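Local coordinates for protein NS6 protease (Murine norovirus 1, PDB 4ASH) that probably cleaves the viral polyprotein, acting as a trypsin-like cysteine protease of a calicivirus, at residues 12-17 and 33-38; 27-32 and 56-61. The protein carries 1 engineered substitution. All blocks are in the same frame, centred on the assembly; numbering follows the deposited sequence.

Both contacts reach the antiparallel sheet of strands 11-14, 17-21, 26-30, 57-62 and 49-54; residues 33-38 are a loop against it. Contact 2 is the more deeply buried. It zips strand 26-30 to strand 57-62 with regular backbone bonds and ends in a polar His-Asp pair. Contact 1 lies farther from the centre of the chain and is partly buried. There the chain just after His32 packs against the turn between strands 11-14 and 17-21, held by one backbone bond and by proline on an aromatic ring. The two contacts touch directly: Ala34 packs on Leu58, and the Phe14 ring meets Phe27 and Tyr60. Their segments alternate along the sequence.

Contact 1: residues 12-17 and 33-38; sequences VQFGTG and VAPPKG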
ATOM      1  N   VAL A  12      -7.104   5.294  -6.008  1.00 15.55           N
ATOM      2  CA  VAL A  12      -7.951   5.001  -7.174  1.00 14.59           C
ATOM      3  C   VAL A  12      -8.059   3.509  -7.446  1.00 17.85           C
ATOM      4  O   VAL A  12      -7.182   2.729  -7.061  1.00 15.05           O
ATOM      5  CB  VAL A  12      -7.459   5.720  -8.463  1.00 15.84           C
ATOM      6  CG1 VAL A  12      -7.469   7.239  -8.272  1.00 21.02           C
ATOM      7  CG2 VAL A  12      -6.059   5.240  -8.866  1.00 19.58           C
ATOM      8  N   GLN A  13      -9.137   3.094  -8.110  1.00 16.57           N
ATOM      9  CA  GLN A  13      -9.273   1.688  -8.467  1.00 13.66           C
ATOM     10  C   GLN A  13      -8.183   1.284  -9.453  1.00 17.18           C
ATOM     11  O   GLN A  13      -7.701   2.098 -10.253  1.00 21.26           O
ATOM     12  CB  GLN A  13     -10.680   1.399  -9.015  1.00 19.99           C
ATOM     13  CG  GLN A  13     -11.688   1.430  -7.898  1.00 20.20           C
ATOM     14  CD  GLN A  13     -13.049   0.856  -8.272  1.00 20.66           C
ATOM     15  OE1 GLN A  13     -13.216  -0.364  -8.401  1.00 28.12           O
ATOM     16  NE2 GLN A  13     -14.028   1.729  -8.398  1.00 19.07           N
ATOM     17  N   PHE A  14      -7.760   0.035  -9.363  1.00 15.38           N
ATOM     18  CA  PHE A  14      -6.687  -0.463 -10.205  1.00 15.49           C
ATOM     19  C   PHE A  14      -6.764  -1.977 -10.242  1.00 17.92           C
ATOM     20  O   PHE A  14      -6.657  -2.631  -9.210  1.00 16.89           O
ATOM     21  CB  PHE A  14      -5.330  -0.019  -9.637  1.00 16.79           C
ATOM     22  CG  PHE A  14      -4.197  -0.164 -10.602  1.00 17.16           C
ATOM     23  CD1 PHE A  14      -4.149   0.620 -11.748  1.00 18.06           C
ATOM     24  CD2 PHE A  14      -3.179  -1.084 -10.378  1.00 18.58           C
ATOM     25  CE1 PHE A  14      -3.100   0.489 -12.643  1.00 19.79           C
ATOM     26  CE2 PHE A  14      -2.128  -1.217 -11.272  1.00 21.90           C
ATOM     27  CZ  PHE A  14      -2.091  -0.427 -12.408  1.00 22.29           C
ATOM     28  N   GLY A  15      -6.952  -2.537 -11.433  1.00 19.18           N
ATOM     29  CA  GLY A  15      -7.090  -3.974 -11.556  1.00 18.94           C
ATOM     30  C   GLY A  15      -8.246  -4.438 -10.696  1.00 20.56           C
ATOM     31  O   GLY A  15      -9.346  -3.883 -10.770  1.00 22.30           O
ATOM     32  N   THR A  16      -7.990  -5.441  -9.869  1.00 19.73           N
ATOM     33  CA  THR A  16      -9.003  -5.986  -8.968  1.00 19.25           C
ATOM     34  C   THR A  16      -8.899  -5.393  -7.557  1.00 18.17           C
ATOM     35  O   THR A  16      -9.433  -5.947  -6.590  1.00 18.10           O
ATOM     36  CB  THR A  16      -8.921  -7.524  -8.906  1.00 23.62           C
ATOM     37  OG1 THR A  16      -7.596  -7.926  -8.534  1.00 20.02           O
ATOM     38  CG2 THR A  16      -9.269  -8.124 -10.261  1.00 23.90           C
ATOM     39  N   GLY A  17      -8.241  -4.238  -7.456  1.00 16.03           N
ATOM     40  CA  GLY A  17      -8.111  -3.560  -6.182  1.00 18.22           C
ATOM     41  C   GLY A  17      -7.971  -2.059  -6.340  1.00 16.73           C
ATOM     42  O   GLY A  17      -8.742  -1.408  -7.060  1.00 15.22           O
ATOM     43  N   VAL A  33      -3.221  -7.556  -7.446  1.00 17.96           N
ATOM     44  CA  VAL A  33      -4.440  -6.955  -7.986  1.00 16.31           C
ATOM     45  C   VAL A  33      -4.197  -6.284  -9.332  1.00 21.03           C
ATOM     46  O   VAL A  33      -5.140  -5.970 -10.055  1.00 19.11           O
ATOM     47  CB  VAL A  33      -5.106  -5.927  -7.026  1.00 16.91           C
ATOM     48  CG1 VAL A  33      -5.342  -6.524  -5.643  1.00 17.02           C
ATOM     49  CG2 VAL A  33      -4.295  -4.634  -6.946  1.00 15.55           C
ATOM     50  N   ALA A  34      -2.930  -6.080  -9.682  1.00 18.17           N
ATOM     51  CA  ALA A  34      -2.611  -5.258 -10.840  1.00 19.99           C
ATOM     52  C   ALA A  34      -3.037  -5.895 -12.157  1.00 22.68           C
ATOM     53  O   ALA A  34      -3.071  -7.117 -12.281  1.00 23.73           O
ATOM     54  CB  ALA A  34      -1.127  -4.942 -10.867  1.00 18.83           C
ATOM     55  N   PRO A  35      -3.354  -5.053 -13.149  1.00 22.16           N
ATOM     56  CA  PRO A  35      -3.584  -5.553 -14.507  1.00 29.73           C
ATOM     57  C   PRO A  35      -2.330  -6.271 -14.981  1.00 28.57           C
ATOM     58  O   PRO A  35      -1.244  -5.999 -14.461  1.00 27.26           O
ATOM     59  CB  PRO A  35      -3.782  -4.276 -15.322  1.00 26.28           C
ATOM     60  CG  PRO A  35      -4.233  -3.251 -14.343  1.00 26.37           C
ATOM     61  CD  PRO A  35      -3.509  -3.593 -13.061  1.00 18.63           C
ATOM     62  N   PRO A  36      -2.472  -7.171 -15.962  1.00 31.14           N
ATOM     63  CA  PRO A  36      -1.334  -7.939 -16.465  1.00 32.99           C
ATOM     64  C   PRO A  36      -0.241  -7.014 -16.982  1.00 33.89           C
ATOM     65  O   PRO A  36      -0.528  -5.960 -17.557  1.00 30.14           O
ATOM     66  CB  PRO A  36      -1.936  -8.743 -17.620  1.00 33.30           C
ATOM     67  CG  PRO A  36      -3.392  -8.827 -17.301  1.00 37.97           C
ATOM     68  CD  PRO A  36      -3.724  -7.517 -16.658  1.00 32.04           C
ATOM     69  N   LYS A  37       1.006  -7.404 -16.757  1.00 35.46           N
ATOM     70  CA  LYS A  37       2.136  -6.650 -17.269  1.00 38.26           C
ATOM     71  C   LYS A  37       1.941  -6.412 -18.763  1.00 40.67           C
ATOM     72  O   LYS A  37       1.450  -7.284 -19.482  1.00 41.18           O
ATOM     73  CB  LYS A  37       3.439  -7.404 -16.997  1.00 44.06           C
ATOM     74  CG  LYS A  37       4.694  -6.607 -17.281  1.00 50.69           C
ATOM     75  CD  LYS A  37       5.881  -7.187 -16.526  1.00 54.56           C
ATOM     76  CE  LYS A  37       7.187  -6.901 -17.245  1.00 60.25           C
ATOM     77  NZ  LYS A  37       7.252  -7.604 -18.562  1.00 64.79           N
ATOM     78  N   GLY A  38       2.293  -5.216 -19.221  1.00 32.42           N
ATOM     79  CA  GLY A  38       2.103  -4.865 -20.616  1.00 33.96           C
ATOM     80  C   GLY A  38       0.739  -4.286 -20.947  1.00 31.20           C
ATOM     81  O   GLY A  38       0.388  -4.174 -22.121  1.00 39.60           O
TER
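Pro35 CD lies over one face of the Phe14 ring. It sits 3.3 Å above the ring plane, offset toward the rim, and makes a CH-pi contact. Ala34 CB meets the same ring obliquely, 3.9 Å from Phe14 CE2. The edge of the Phe27 ring covers the other face. At the rim, Tyr60 OH lies near the ring plane beside CE2. With CG trans to its own N (chi1 -165°), the ring lies across Pro35 and offers it a face.

Phe14 to Gly17 form a type II' turn. Phe14 and Gly17 bond each other through both N-H and C=O groups, which makes this a two-residue beta hairpin. Gly15 takes its first corner at positive phi. The turn receives the carbonyl of Val33: Thr16 N donates to Val33 O at 2.9 Å, in the carbonyl plane and on a lone pair. Gly15 CA adds a CH...O contact to Val33 O at 3.2 Å. Val33 points its side chain into the turn, with CB 3.6 Å from Gly17 N.

The hairpin links strands 11-14 and 17-21, first in the N-terminal barrel of the trypsin-like fold. The loop after strand 26-30 packs against it; Ala34 also touches Leu58 and Tyr60 of strand 57-62.

Contact 2: residues 27-32 and 56-61; sequences FITAKH and DFLKYY
Phe27 and Tyr60 form a hydrogen-bonded antiparallel pair, and Thr29 and Leu58 form the next. Each pair has two backbone bonds. The straightest is Tyr60 N to Phe27 O, 2.8 Å at 177°. Ile28 and Lys59 are the non-hydrogen-bonded pair between them. Next along the chain, Lys31 N reaches Asp56 O at 2.8 Å, from well above the carbonyl plane.

Polar side chains meet at His32 and Asp56. His32 ND1 donates to the syn lone pair of Asp56 OD2 at 2.6 Å. The acceptor lies in the ring plane, and ring and carboxylate are only 21° apart. Asp56 OD1 takes His32 N at 2.9 Å, so both oxygens grip one residue and fix the carboxylate's rotation. The pair belongs to the N-terminal barrel of the chymotrypsin-like fold and is arranged as the His-acid pair of a catalytic triad. Nearby Ala141 (GDAG for the family's GDCG) probably takes the place of the nucleophilic cysteine and is likely the engineered residue. Chi1 of 78° puts His32 CG between backbone N and carbonyl carbon; rotation about CB-CG then presents ND1 to the aspartate.

Apolar contacts lie on both sheet faces. On one, Ile28 CG2 packs 3.7 Å from Phe57 CZ, and Ile28 reaches on to strand 152-162. On the other, Phe27 and Tyr60 lie side by side, while Thr29 CG2 touches Leu58 CB (3.9 Å) and the edge of the Tyr60 ring. Thr29 OG1 bonds Trp18 O.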
ATOM      1  N   PHE A  27       3.128   5.548  -8.700  1.00 14.78           N
ATOM      2  CA  PHE A  27       1.876   4.884  -8.333  1.00 15.36           C
ATOM      3  C   PHE A  27       2.214   3.516  -7.766  1.00 14.96           C
ATOM      4  O   PHE A  27       2.925   2.729  -8.409  1.00 16.62           O
ATOM      5  CB  PHE A  27       0.993   4.758  -9.578  1.00 14.23           C
ATOM      6  CG  PHE A  27      -0.370   4.171  -9.310  1.00 17.22           C
ATOM      7  CD1 PHE A  27      -1.373   4.946  -8.748  1.00 15.84           C
ATOM      8  CD2 PHE A  27      -0.645   2.855  -9.639  1.00 17.00           C
ATOM      9  CE1 PHE A  27      -2.631   4.418  -8.514  1.00 16.51           C
ATOM     10  CE2 PHE A  27      -1.910   2.316  -9.402  1.00 17.79           C
ATOM     11  CZ  PHE A  27      -2.896   3.102  -8.842  1.00 14.50           C
ATOM     12  N   ILE A  28       1.733   3.237  -6.555  1.00 14.24           N
ATOM     13  CA  ILE A  28       2.013   1.963  -5.904  1.00 11.90           C
ATOM     14  C   ILE A  28       0.729   1.148  -5.713  1.00 15.19           C
ATOM     15  O   ILE A  28      -0.360   1.710  -5.560  1.00 15.06           O
ATOM     16  CB  ILE A  28       2.744   2.138  -4.550  1.00 14.79           C
ATOM     17  CG1 ILE A  28       1.861   2.856  -3.508  1.00 13.91           C
ATOM     18  CG2 ILE A  28       4.085   2.842  -4.773  1.00 15.29           C
ATOM     19  CD1 ILE A  28       2.538   2.961  -2.107  1.00 14.07           C
ATOM     20  N   THR A  29       0.866  -0.176  -5.725  1.00 12.91           N
ATOM     21  CA  THR A  29      -0.296  -1.053  -5.586  1.00 12.67           C
ATOM     22  C   THR A  29       0.173  -2.428  -5.097  1.00 15.25           C
ATOM     23  O   THR A  29       1.367  -2.668  -4.924  1.00 15.82           O
ATOM     24  CB  THR A  29      -1.066  -1.189  -6.934  1.00 16.49           C
ATOM     25  OG1 THR A  29      -2.286  -1.929  -6.740  1.00 14.29           O
ATOM     26  CG2 THR A  29      -0.222  -1.905  -7.967  1.00 18.44           C
ATOM     27  N   ALA A  30      -0.779  -3.326  -4.885  1.00 14.96           N
ATOM     28  CA  ALA A  30      -0.488  -4.712  -4.573  1.00 15.21           C
ATOM     29  C   ALA A  30      -0.286  -5.464  -5.882  1.00 16.21           C
ATOM     30  O   ALA A  30      -1.132  -5.414  -6.769  1.00 18.17           O
ATOM     31  CB  ALA A  30      -1.644  -5.319  -3.787  1.00 16.73           C
ATOM     32  N   LYS A  31       0.833  -6.161  -6.011  1.00 16.18           N
ATOM     33  CA  LYS A  31       1.099  -6.936  -7.216  1.00 16.75           C
ATOM     34  C   LYS A  31      -0.079  -7.823  -7.633  1.00 21.24           C
ATOM     35  O   LYS A  31      -0.442  -7.887  -8.818  1.00 21.99           O
ATOM     36  CB  LYS A  31       2.375  -7.776  -7.051  1.00 20.39           C
ATOM     37  CG  LYS A  31       2.788  -8.464  -8.342  1.00 25.61           C
ATOM     38  CD  LYS A  31       4.056  -9.277  -8.173  1.00 33.16           C
ATOM     39  CE  LYS A  31       4.481  -9.884  -9.502  1.00 43.69           C
ATOM     40  NZ  LYS A  31       5.892 -10.364  -9.463  1.00 49.49           N
ATOM     41  N   HIS A  32      -0.703  -8.481  -6.659  1.00 18.82           N
ATOM     42  CA  HIS A  32      -1.739  -9.460  -6.974  1.00 19.53           C
ATOM     43  C   HIS A  32      -3.042  -8.877  -7.518  1.00 20.46           C
ATOM     44  O   HIS A  32      -3.878  -9.635  -8.008  1.00 23.24           O
ATOM     45  CB  HIS A  32      -2.013 -10.407  -5.796  1.00 18.59           C
ATOM     46  CG  HIS A  32      -2.853  -9.818  -4.710  1.00 18.52           C
ATOM     47  ND1 HIS A  32      -2.321  -9.142  -3.630  1.00 16.93           N
ATOM     48  CD2 HIS A  32      -4.194  -9.842  -4.511  1.00 16.17           C
ATOM     49  CE1 HIS A  32      -3.297  -8.761  -2.826  1.00 15.33           C
ATOM     50  NE2 HIS A  32      -4.446  -9.180  -3.334  1.00 18.89           N
ATOM     51  N   ASP A  56       4.843  -8.728  -2.914  1.00 17.66           N
ATOM     52  CA  ASP A  56       3.522  -8.308  -3.407  1.00 17.52           C
ATOM     53  C   ASP A  56       3.386  -6.787  -3.502  1.00 18.91           C
ATOM     54  O   ASP A  56       2.275  -6.254  -3.577  1.00 18.83           O
ATOM     55  CB  ASP A  56       2.398  -8.882  -2.533  1.00 16.38           C
ATOM     56  CG  ASP A  56       1.045  -8.892  -3.250  1.00 18.42           C
ATOM     57  OD1 ASP A  56       1.010  -9.150  -4.466  1.00 18.66           O
ATOM     58  OD2 ASP A  56       0.017  -8.650  -2.595  1.00 19.51           O
ATOM     59  N   PHE A  57       4.518  -6.094  -3.484  1.00 17.08           N
ATOM     60  CA  PHE A  57       4.529  -4.643  -3.660  1.00 17.85           C
ATOM     61  C   PHE A  57       4.889  -4.291  -5.098  1.00 15.84           C
ATOM     62  O   PHE A  57       5.899  -4.759  -5.616  1.00 19.90           O
ATOM     63  CB  PHE A  57       5.549  -4.024  -2.711  1.00 16.62           C
ATOM     64  CG  PHE A  57       5.480  -2.524  -2.628  1.00 15.80           C
ATOM     65  CD1 PHE A  57       6.183  -1.730  -3.518  1.00 18.14           C
ATOM     66  CD2 PHE A  57       4.708  -1.911  -1.648  1.00 16.14           C
ATOM     67  CE1 PHE A  57       6.129  -0.347  -3.425  1.00 16.05           C
ATOM     68  CE2 PHE A  57       4.636  -0.528  -1.564  1.00 18.61           C
ATOM     69  CZ  PHE A  57       5.346   0.247  -2.447  1.00 16.29           C
ATOM     70  N   LEU A  58       4.085  -3.448  -5.738  1.00 15.31           N
ATOM     71  CA  LEU A  58       4.345  -3.071  -7.120  1.00 17.06           C
ATOM     72  C   LEU A  58       4.391  -1.549  -7.277  1.00 16.77           C
ATOM     73  O   LEU A  58       3.510  -0.842  -6.786  1.00 17.78           O
ATOM     74  CB  LEU A  58       3.255  -3.676  -8.013  1.00 21.11           C
ATOM     75  CG  LEU A  58       3.466  -3.642  -9.519  1.00 26.91           C
ATOM     76  CD1 LEU A  58       4.697  -4.452  -9.893  1.00 31.49           C
ATOM     77  CD2 LEU A  58       2.228  -4.196 -10.207  1.00 27.02           C
ATOM     78  N   LYS A  59       5.422  -1.043  -7.953  1.00 19.08           N
ATOM     79  CA  LYS A  59       5.571   0.392  -8.147  1.00 21.65           C
ATOM     80  C   LYS A  59       5.727   0.721  -9.621  1.00 18.40           C
ATOM     81  O   LYS A  59       6.549   0.122 -10.317  1.00 23.43           O
ATOM     82  CB  LYS A  59       6.776   0.920  -7.355  1.00 22.79           C
ATOM     83  CG  LYS A  59       7.077   2.407  -7.565  1.00 26.66           C
ATOM     84  CD  LYS A  59       8.023   2.931  -6.497  1.00 34.13           C
ATOM     85  CE  LYS A  59       9.400   2.277  -6.578  1.00 38.53           C
ATOM     86  NZ  LYS A  59      10.103   2.604  -7.850  1.00 43.69           N
ATOM     87  N   TYR A  60       4.934   1.680 -10.081  1.00 16.89           N
ATOM     88  CA  TYR A  60       5.025   2.202 -11.438  1.00 16.87           C
ATOM     89  C   TYR A  60       5.623   3.586 -11.390  1.00 19.50           C
ATOM     90  O   TYR A  60       5.203   4.411 -10.578  1.00 17.97           O
ATOM     91  CB  TYR A  60       3.627   2.330 -12.045  1.00 19.44           C
ATOM     92  CG  TYR A  60       2.899   1.030 -12.230  1.00 19.28           C
ATOM     93  CD1 TYR A  60       2.244   0.428 -11.166  1.00 21.89           C
ATOM     94  CD2 TYR A  60       2.823   0.432 -13.473  1.00 18.29           C
ATOM     95  CE1 TYR A  60       1.552  -0.765 -11.333  1.00 24.75           C
ATOM     96  CE2 TYR A  60       2.130  -0.760 -13.651  1.00 23.40           C
ATOM     97  CZ  TYR A  60       1.500  -1.350 -12.575  1.00 23.11           C
ATOM     98  OH  TYR A  60       0.791  -2.526 -12.745  1.00 23.24           O
ATOM     99  N   TYR A  61       6.604   3.838 -12.251  1.00 18.84           N
ATOM    100  CA  TYR A  61       7.168   5.170 -12.383  1.00 20.28           C
ATOM    101  C   TYR A  61       6.940   5.717 -13.793  1.00 19.85           C
ATOM    102  O   TYR A  61       7.337   5.098 -14.784  1.00 22.98           O
ATOM    103  CB  TYR A  61       8.667   5.175 -12.044  1.00 19.00           C
ATOM    104  CG  TYR A  61       9.318   6.493 -12.421  1.00 20.47           C
ATOM    105  CD1 TYR A  61       9.176   7.616 -11.613  1.00 19.29           C
ATOM    106  CD2 TYR A  61      10.011   6.630 -13.615  1.00 26.70           C
ATOM    107  CE1 TYR A  61       9.736   8.840 -11.971  1.00 22.61           C
ATOM    108  CE2 TYR A  61      10.576   7.848 -13.981  1.00 27.15           C
ATOM    109  CZ  TYR A  61      10.436   8.945 -13.156  1.00 25.44           C
ATOM    110  OH  TYR A  61      11.006  10.147 -13.513  1.00 25.86           O
TER